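Small ribosomal subunit protein bS6 (PDB 1VMB) probably binds 16S ribosomal RNA together with bS18 as a structural component of the small ribosomal subunit. Local coordinates at residues 19-28 and 102-111. Numbering follows the deposited sequence.
Sequences RIYESMFIIA and EIIRWQTFRR
The guanidinium of Arg19 lies flat on that of Arg110 in an offset (parallel-displaced) stack, the planes 3° apart, with Arg19 CD over the centre of the Arg110 group and 3.6 Å from Arg110 CZ. Glu115, from the C-terminal helix 112-122, forms a salt bridge with Arg110 NE and probably eases the approach of the two cations. Arg110 CG lies over one face of the Tyr21 ring, and Arg110 CB is 3.6 Å from Tyr21 CE2. On the other side of the sheet, Arg111 NH1 forms a salt bridge of 2.7 Å with Glu22 OE1, meeting it on its anti side, 30° out of the carboxylate plane. The Arg111 chain gets there by folding back at chi2 and chi3, while its NE pairs with Asp113. A water donates to Glu22 OE2 and accepts from Gln107 NE2, and Gln107 OE1 is gripped side-on by Arg105 NE and NH2.

The contact joins strands 19-27 and 103-110, antiparallel neighbours in the four-stranded sheet of the ferredoxin-like beta-alpha-beta-beta-alpha-beta fold of bS6, in which 19-27 is an inner strand and 103-110 an edge; Arg111 follows at the N-cap of helix 112-122. Paired backbone bonds join Glu22 with Phe109 and Met24 with Gln107; beyond Ile26 the register slips by one residue in a beta bulge, where Ile26 O receives Ile104 N at 2.9 Å. Facing the helices, Ser23 OG and Thr108 OG1 share a hydrogen bond of 2.8 Å, and Tyr97 of helix 91-98 bonds to the serine hydroxyl as well. Farther along, Phe25 CD2 rests 4.0 Å from Ile103 CD1, and Val43 of helix 33-51 touches the phenylalanine.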
ATOM      1  N   ARG A  19      -3.907   7.499  13.412  1.00 27.87           N
ATOM      2  CA  ARG A  19      -3.824   8.218  12.160  1.00 26.14           C
ATOM      3  C   ARG A  19      -4.173   7.245  11.092  1.00 24.15           C
ATOM      4  O   ARG A  19      -3.888   6.049  11.252  1.00 24.34           O
ATOM      5  CB  ARG A  19      -2.397   8.729  12.005  1.00 24.56           C
ATOM      6  CG  ARG A  19      -1.988   9.762  13.087  1.00 27.56           C
ATOM      7  CD  ARG A  19      -0.542  10.242  12.933  1.00 29.05           C
ATOM      8  NE  ARG A  19      -0.189  11.222  13.962  1.00 29.96           N
ATOM      9  CZ  ARG A  19       1.015  11.792  14.078  1.00 32.27           C
ATOM     10  NH1 ARG A  19       1.980  11.486  13.232  1.00 34.32           N
ATOM     11  NH2 ARG A  19       1.233  12.699  15.021  1.00 35.94           N
ATOM     12  N   ILE A  20      -4.736   7.738   9.983  1.00 22.20           N
ATOM     13  CA  ILE A  20      -5.199   6.879   8.908  1.00 21.59           C
ATOM     14  C   ILE A  20      -4.321   7.091   7.687  1.00 21.30           C
ATOM     15  O   ILE A  20      -4.097   8.225   7.293  1.00 23.10           O
ATOM     16  CB  ILE A  20      -6.714   7.204   8.547  1.00 21.23           C
ATOM     17  CG1 ILE A  20      -7.647   7.054   9.745  1.00 21.59           C
ATOM     18  CG2 ILE A  20      -7.228   6.352   7.384  1.00 23.20           C
ATOM     19  CD1 ILE A  20      -9.039   7.617   9.532  1.00 23.40           C
ATOM     20  N   TYR A  21      -3.863   5.996   7.092  1.00 22.47           N
ATOM     21  CA  TYR A  21      -3.009   6.025   5.900  1.00 22.33           C
ATOM     22  C   TYR A  21      -3.516   5.207   4.764  1.00 22.95           C
ATOM     23  O   TYR A  21      -4.284   4.278   4.972  1.00 23.41           O
ATOM     24  CB  TYR A  21      -1.645   5.452   6.295  1.00 22.93           C
ATOM     25  CG  TYR A  21      -0.955   6.324   7.304  1.00 23.08           C
ATOM     26  CD1 TYR A  21      -1.172   6.135   8.685  1.00 24.72           C
ATOM     27  CD2 TYR A  21      -0.109   7.332   6.916  1.00 24.89           C
ATOM     28  CE1 TYR A  21      -0.554   6.939   9.632  1.00 24.21           C
ATOM     29  CE2 TYR A  21       0.495   8.139   7.852  1.00 26.49           C
ATOM     30  CZ  TYR A  21       0.276   7.952   9.209  1.00 25.12           C
ATOM     31  OH  TYR A  21       0.891   8.795  10.145  1.00 28.44           O
ATOM     32  N   GLU A  22      -3.158   5.629   3.545  1.00 21.03           N
ATOM     33  CA  GLU A  22      -3.258   4.762   2.360  1.00 22.39           C
ATOM     34  C   GLU A  22      -1.874   4.487   1.853  1.00 23.38           C
ATOM     35  O   GLU A  22      -1.007   5.355   1.861  1.00 22.73           O
ATOM     36  CB  GLU A  22      -4.165   5.338   1.280  0.50 22.08           C
ATOM     37  CG  GLU A  22      -3.590   6.551   0.622  0.50 19.96           C
ATOM     38  CD  GLU A  22      -4.374   7.039  -0.560  0.50 20.80           C
ATOM     39  OE1 GLU A  22      -5.633   6.947  -0.603  0.50 19.25           O
ATOM     40  OE2 GLU A  22      -3.688   7.523  -1.471  0.50 19.04           O
ATOM     41  N   SER A  23      -1.680   3.261   1.373  1.00 22.44           N
ATOM     42  CA  SER A  23      -0.457   2.928   0.642  1.00 23.61           C
ATOM     43  C   SER A  23      -0.815   2.162  -0.582  1.00 23.97           C
ATOM     44  O   SER A  23      -1.441   1.093  -0.490  1.00 25.03           O
ATOM     45  CB  SER A  23       0.516   2.089   1.499  1.00 23.46           C
ATOM     46  OG  SER A  23       1.793   2.022   0.872  1.00 24.45           O
ATOM     47  N   MET A  24      -0.450   2.719  -1.743  1.00 23.89           N
ATOM     48  CA  MET A  24      -0.723   2.104  -3.044  1.00 23.85           C
ATOM     49  C   MET A  24       0.602   1.596  -3.523  1.00 23.83           C
ATOM     50  O   MET A  24       1.609   2.344  -3.499  1.00 24.02           O
ATOM     51  CB  MET A  24      -1.291   3.109  -4.059  0.50 23.92           C
ATOM     52  CG  MET A  24      -1.655   2.480  -5.416  0.50 23.18           C
ATOM     53  SD  MET A  24      -2.062   3.681  -6.693  0.50 24.45           S
ATOM     54  CE  MET A  24      -0.463   3.750  -7.464  0.50 25.83           C
ATOM     55  N   PHE A  25       0.631   0.348  -3.976  1.00 23.54           N
ATOM     56  CA  PHE A  25       1.844  -0.201  -4.556  1.00 23.05           C
ATOM     57  C   PHE A  25       1.532  -0.965  -5.853  1.00 22.86           C
ATOM     58  O   PHE A  25       0.447  -1.554  -5.955  1.00 23.83           O
ATOM     59  CB  PHE A  25       2.603  -1.069  -3.562  1.00 23.41           C
ATOM     60  CG  PHE A  25       1.803  -2.230  -2.993  1.00 23.46           C
ATOM     61  CD1 PHE A  25       0.907  -2.070  -1.922  1.00 22.88           C
ATOM     62  CD2 PHE A  25       1.967  -3.496  -3.489  1.00 24.96           C
ATOM     63  CE1 PHE A  25       0.224  -3.123  -1.447  1.00 23.11           C
ATOM     64  CE2 PHE A  25       1.258  -4.562  -3.005  1.00 25.51           C
ATOM     65  CZ  PHE A  25       0.383  -4.381  -1.968  1.00 24.64           C
ATOM     66  N   ILE A  26       2.467  -0.955  -6.820  1.00 23.10           N
ATOM     67  CA  ILE A  26       2.234  -1.545  -8.137  1.00 24.01           C
ATOM     68  C   ILE A  26       3.313  -2.606  -8.369  1.00 23.50           C
ATOM     69  O   ILE A  26       4.480  -2.311  -8.277  1.00 22.30           O
ATOM     70  CB  ILE A  26       2.325  -0.442  -9.237  1.00 24.65           C
ATOM     71  CG1 ILE A  26       1.330   0.677  -8.928  1.00 24.65           C
ATOM     72  CG2 ILE A  26       2.120  -0.992 -10.611  1.00 26.78           C
ATOM     73  CD1 ILE A  26       1.397   1.864  -9.832  1.00 26.13           C
ATOM     74  N   ILE A  27       2.901  -3.822  -8.674  1.00 22.14           N
ATOM     75  CA  ILE A  27       3.775  -4.931  -8.927  1.00 22.77           C
ATOM     76  C   ILE A  27       3.948  -5.074 -10.433  1.00 21.96           C
ATOM     77  O   ILE A  27       2.983  -4.947 -11.265  1.00 21.57           O
ATOM     78  CB  ILE A  27       3.212  -6.239  -8.276  1.00 21.18           C
ATOM     79  CG1 ILE A  27       2.968  -6.070  -6.747  1.00 23.08           C
ATOM     80  CG2 ILE A  27       4.133  -7.394  -8.596  1.00 21.54           C
ATOM     81  CD1 ILE A  27       2.174  -7.214  -6.096  1.00 25.23           C
ATOM     82  N   ALA A  28       5.193  -5.340 -10.798  1.00 23.71           N
ATOM     83  CA  ALA A  28       5.570  -5.555 -12.165  1.00 22.11           C
ATOM     84  C   ALA A  28       4.731  -6.649 -12.804  1.00 22.41           C
ATOM     85  O   ALA A  28       4.429  -7.712 -12.192  1.00 23.76           O
ATOM     86  CB  ALA A  28       7.029  -5.933 -12.244  1.00 23.53           C
ATOM     87  N   GLU A 102      10.353  -6.038  -7.388  1.00 23.10           N
ATOM     88  CA  GLU A 102       9.127  -6.448  -8.019  1.00 23.98           C
ATOM     89  C   GLU A 102       8.029  -5.396  -7.853  1.00 24.25           C
ATOM     90  O   GLU A 102       7.080  -5.383  -8.638  1.00 24.90           O
ATOM     91  CB  GLU A 102       8.672  -7.755  -7.404  1.00 23.30           C
ATOM     92  CG  GLU A 102       9.604  -8.917  -7.710  1.00 26.64           C
ATOM     93  CD  GLU A 102      10.789  -9.064  -6.755  1.00 29.56           C
ATOM     94  OE1 GLU A 102      10.952  -8.312  -5.757  1.00 26.34           O
ATOM     95  OE2 GLU A 102      11.600  -9.981  -7.026  1.00 35.47           O
ATOM     96  N   ILE A 103       8.106  -4.607  -6.791  1.00 23.30           N
ATOM     97  CA  ILE A 103       7.223  -3.453  -6.629  1.00 23.05           C
ATOM     98  C   ILE A 103       7.932  -2.282  -7.360  1.00 23.32           C
ATOM     99  O   ILE A 103       8.968  -1.739  -6.874  1.00 25.58           O
ATOM    100  CB  ILE A 103       6.945  -3.148  -5.134  1.00 23.53           C
ATOM    101  CG1 ILE A 103       6.082  -4.293  -4.557  1.00 24.02           C
ATOM    102  CG2 ILE A 103       6.314  -1.775  -4.986  1.00 23.86           C
ATOM    103  CD1 ILE A 103       5.891  -4.284  -3.068  1.00 25.09           C
ATOM    104  N   ILE A 104       7.355  -1.838  -8.497  1.00 22.53           N
ATOM    105  CA  ILE A 104       7.939  -0.817  -9.361  1.00 21.81           C
ATOM    106  C   ILE A 104       7.521   0.631  -9.040  1.00 22.93           C
ATOM    107  O   ILE A 104       8.163   1.589  -9.467  1.00 24.15           O
ATOM    108  CB  ILE A 104       7.697  -1.147 -10.868  1.00 23.12           C
ATOM    109  CG1 ILE A 104       6.204  -1.275 -11.188  1.00 24.17           C
ATOM    110  CG2 ILE A 104       8.464  -2.436 -11.227  1.00 22.73           C
ATOM    111  CD1 ILE A 104       5.870  -1.317 -12.584  1.00 23.95           C
ATOM    112  N   ARG A 105       6.467   0.763  -8.264  1.00 22.24           N
ATOM    113  CA  ARG A 105       6.064   2.080  -7.796  1.00 23.83           C
ATOM    114  C   ARG A 105       5.264   1.934  -6.520  1.00 23.95           C
ATOM    115  O   ARG A 105       4.474   0.987  -6.388  1.00 23.33           O
ATOM    116  CB  ARG A 105       5.285   2.848  -8.864  1.00 25.44           C
ATOM    117  CG  ARG A 105       4.582   4.065  -8.219  1.00 29.45           C
ATOM    118  CD  ARG A 105       4.576   5.317  -8.912  1.00 32.16           C
ATOM    119  NE  ARG A 105       4.144   6.336  -7.917  1.00 30.45           N
ATOM    120  CZ  ARG A 105       4.921   7.297  -7.464  1.00 31.17           C
ATOM    121  NH1 ARG A 105       6.188   7.368  -7.865  1.00 28.45           N
ATOM    122  NH2 ARG A 105       4.424   8.168  -6.591  1.00 33.70           N
ATOM    123  N   TRP A 106       5.432   2.882  -5.575  1.00 24.30           N
ATOM    124  CA  TRP A 106       4.520   2.907  -4.425  1.00 23.35           C
ATOM    125  C   TRP A 106       4.338   4.353  -3.988  1.00 24.43           C
ATOM    126  O   TRP A 106       5.126   5.251  -4.335  1.00 25.14           O
ATOM    127  CB  TRP A 106       5.060   2.120  -3.218  1.00 23.89           C
ATOM    128  CG  TRP A 106       6.247   2.708  -2.557  1.00 22.98           C
ATOM    129  CD1 TRP A 106       6.278   3.573  -1.479  1.00 23.82           C
ATOM    130  CD2 TRP A 106       7.613   2.522  -2.946  1.00 24.65           C
ATOM    131  NE1 TRP A 106       7.586   3.896  -1.187  1.00 27.30           N
ATOM    132  CE2 TRP A 106       8.419   3.195  -2.022  1.00 23.74           C
ATOM    133  CE3 TRP A 106       8.241   1.695  -3.901  1.00 24.37           C
ATOM    134  CZ2 TRP A 106       9.812   3.174  -2.110  1.00 24.25           C
ATOM    135  CZ3 TRP A 106       9.591   1.708  -3.993  1.00 25.97           C
ATOM    136  CH2 TRP A 106      10.365   2.415  -3.094  1.00 25.46           C
ATOM    137  N   GLN A 107       3.332   4.547  -3.179  1.00 23.49           N
ATOM    138  CA  GLN A 107       3.133   5.855  -2.572  1.00 24.78           C
ATOM    139  C   GLN A 107       2.319   5.675  -1.310  1.00 23.40           C
ATOM    140  O   GLN A 107       1.338   4.945  -1.298  1.00 24.13           O
ATOM    141  CB  GLN A 107       2.451   6.754  -3.576  1.00 26.18           C
ATOM    142  CG  GLN A 107       1.266   6.109  -4.172  1.00 25.85           C
ATOM    143  CD  GLN A 107       0.830   6.748  -5.425  1.00 30.54           C
ATOM    144  OE1 GLN A 107       1.655   6.954  -6.299  1.00 29.23           O
ATOM    145  NE2 GLN A 107      -0.486   7.002  -5.555  1.00 29.28           N
ATOM    146  N   THR A 108       2.679   6.416  -0.263  1.00 24.27           N
ATOM    147  CA  THR A 108       2.008   6.299   0.977  1.00 23.27           C
ATOM    148  C   THR A 108       1.624   7.662   1.517  1.00 21.70           C
ATOM    149  O   THR A 108       2.478   8.560   1.623  1.00 23.47           O
ATOM    150  CB  THR A 108       2.934   5.599   1.967  1.00 22.43           C
ATOM    151  OG1 THR A 108       3.267   4.265   1.478  1.00 21.51           O
ATOM    152  CG2 THR A 108       2.219   5.438   3.312  1.00 25.42           C
ATOM    153  N   PHE A 109       0.360   7.813   1.864  1.00 21.79           N
ATOM    154  CA  PHE A 109      -0.184   9.107   2.266  1.00 21.58           C
ATOM    155  C   PHE A 109      -1.023   9.021   3.509  1.00 21.90           C
ATOM    156  O   PHE A 109      -1.926   8.155   3.614  1.00 21.93           O
ATOM    157  CB  PHE A 109      -1.088   9.728   1.178  1.00 21.77           C
ATOM    158  CG  PHE A 109      -0.425   9.902  -0.174  1.00 20.13           C
ATOM    159  CD1 PHE A 109       0.410  10.995  -0.405  1.00 21.64           C
ATOM    160  CD2 PHE A 109      -0.705   9.061  -1.220  1.00 25.55           C
ATOM    161  CE1 PHE A 109       0.990  11.184  -1.681  1.00 26.66           C
ATOM    162  CE2 PHE A 109      -0.133   9.254  -2.491  1.00 23.63           C
ATOM    163  CZ  PHE A 109       0.740  10.288  -2.674  1.00 21.80           C
ATOM    164  N   ARG A 110      -0.839  10.003   4.371  1.00 20.98           N
ATOM    165  CA  ARG A 110      -1.790  10.184   5.471  1.00 20.06           C
ATOM    166  C   ARG A 110      -3.110  10.784   4.972  1.00 20.61           C
ATOM    167  O   ARG A 110      -3.138  11.788   4.241  1.00 20.10           O
ATOM    168  CB  ARG A 110      -1.231  11.036   6.583  1.00 21.53           C
ATOM    169  CG  ARG A 110      -2.129  11.052   7.813  1.00 20.92           C
ATOM    170  CD  ARG A 110      -1.407  11.636   8.991  1.00 22.42           C
ATOM    171  NE  ARG A 110      -2.318  12.047  10.044  1.00 21.99           N
ATOM    172  CZ  ARG A 110      -1.975  12.875  11.005  1.00 21.69           C
ATOM    173  NH1 ARG A 110      -0.758  13.396  11.061  1.00 23.90           N
ATOM    174  NH2 ARG A 110      -2.879  13.253  11.914  1.00 23.44           N
ATOM    175  N   ARG A 111      -4.194  10.116   5.327  1.00 19.18           N
ATOM    176  CA  ARG A 111      -5.512  10.504   4.860  1.00 19.53           C
ATOM    177  C   ARG A 111      -6.201  11.399   5.878  1.00 19.28           C
ATOM    178  O   ARG A 111      -7.132  10.987   6.586  1.00 20.33           O
ATOM    179  CB  ARG A 111      -6.344   9.270   4.551  1.00 18.49           C
ATOM    180  CG  ARG A 111      -5.848   8.508   3.281  1.00 21.69           C
ATOM    181  CD  ARG A 111      -6.093   9.282   1.968  1.00 23.81           C
ATOM    182  NE  ARG A 111      -7.509   9.577   1.781  1.00 23.63           N
ATOM    183  CZ  ARG A 111      -8.390   8.828   1.098  1.00 26.50           C
ATOM    184  NH1 ARG A 111      -8.017   7.762   0.394  1.00 24.80           N
ATOM    185  NH2 ARG A 111      -9.652   9.211   1.043  1.00 25.84           N
TER
HETATM  186  O   HOH W   1      -2.771   6.769  -3.898  1.00 24.39           O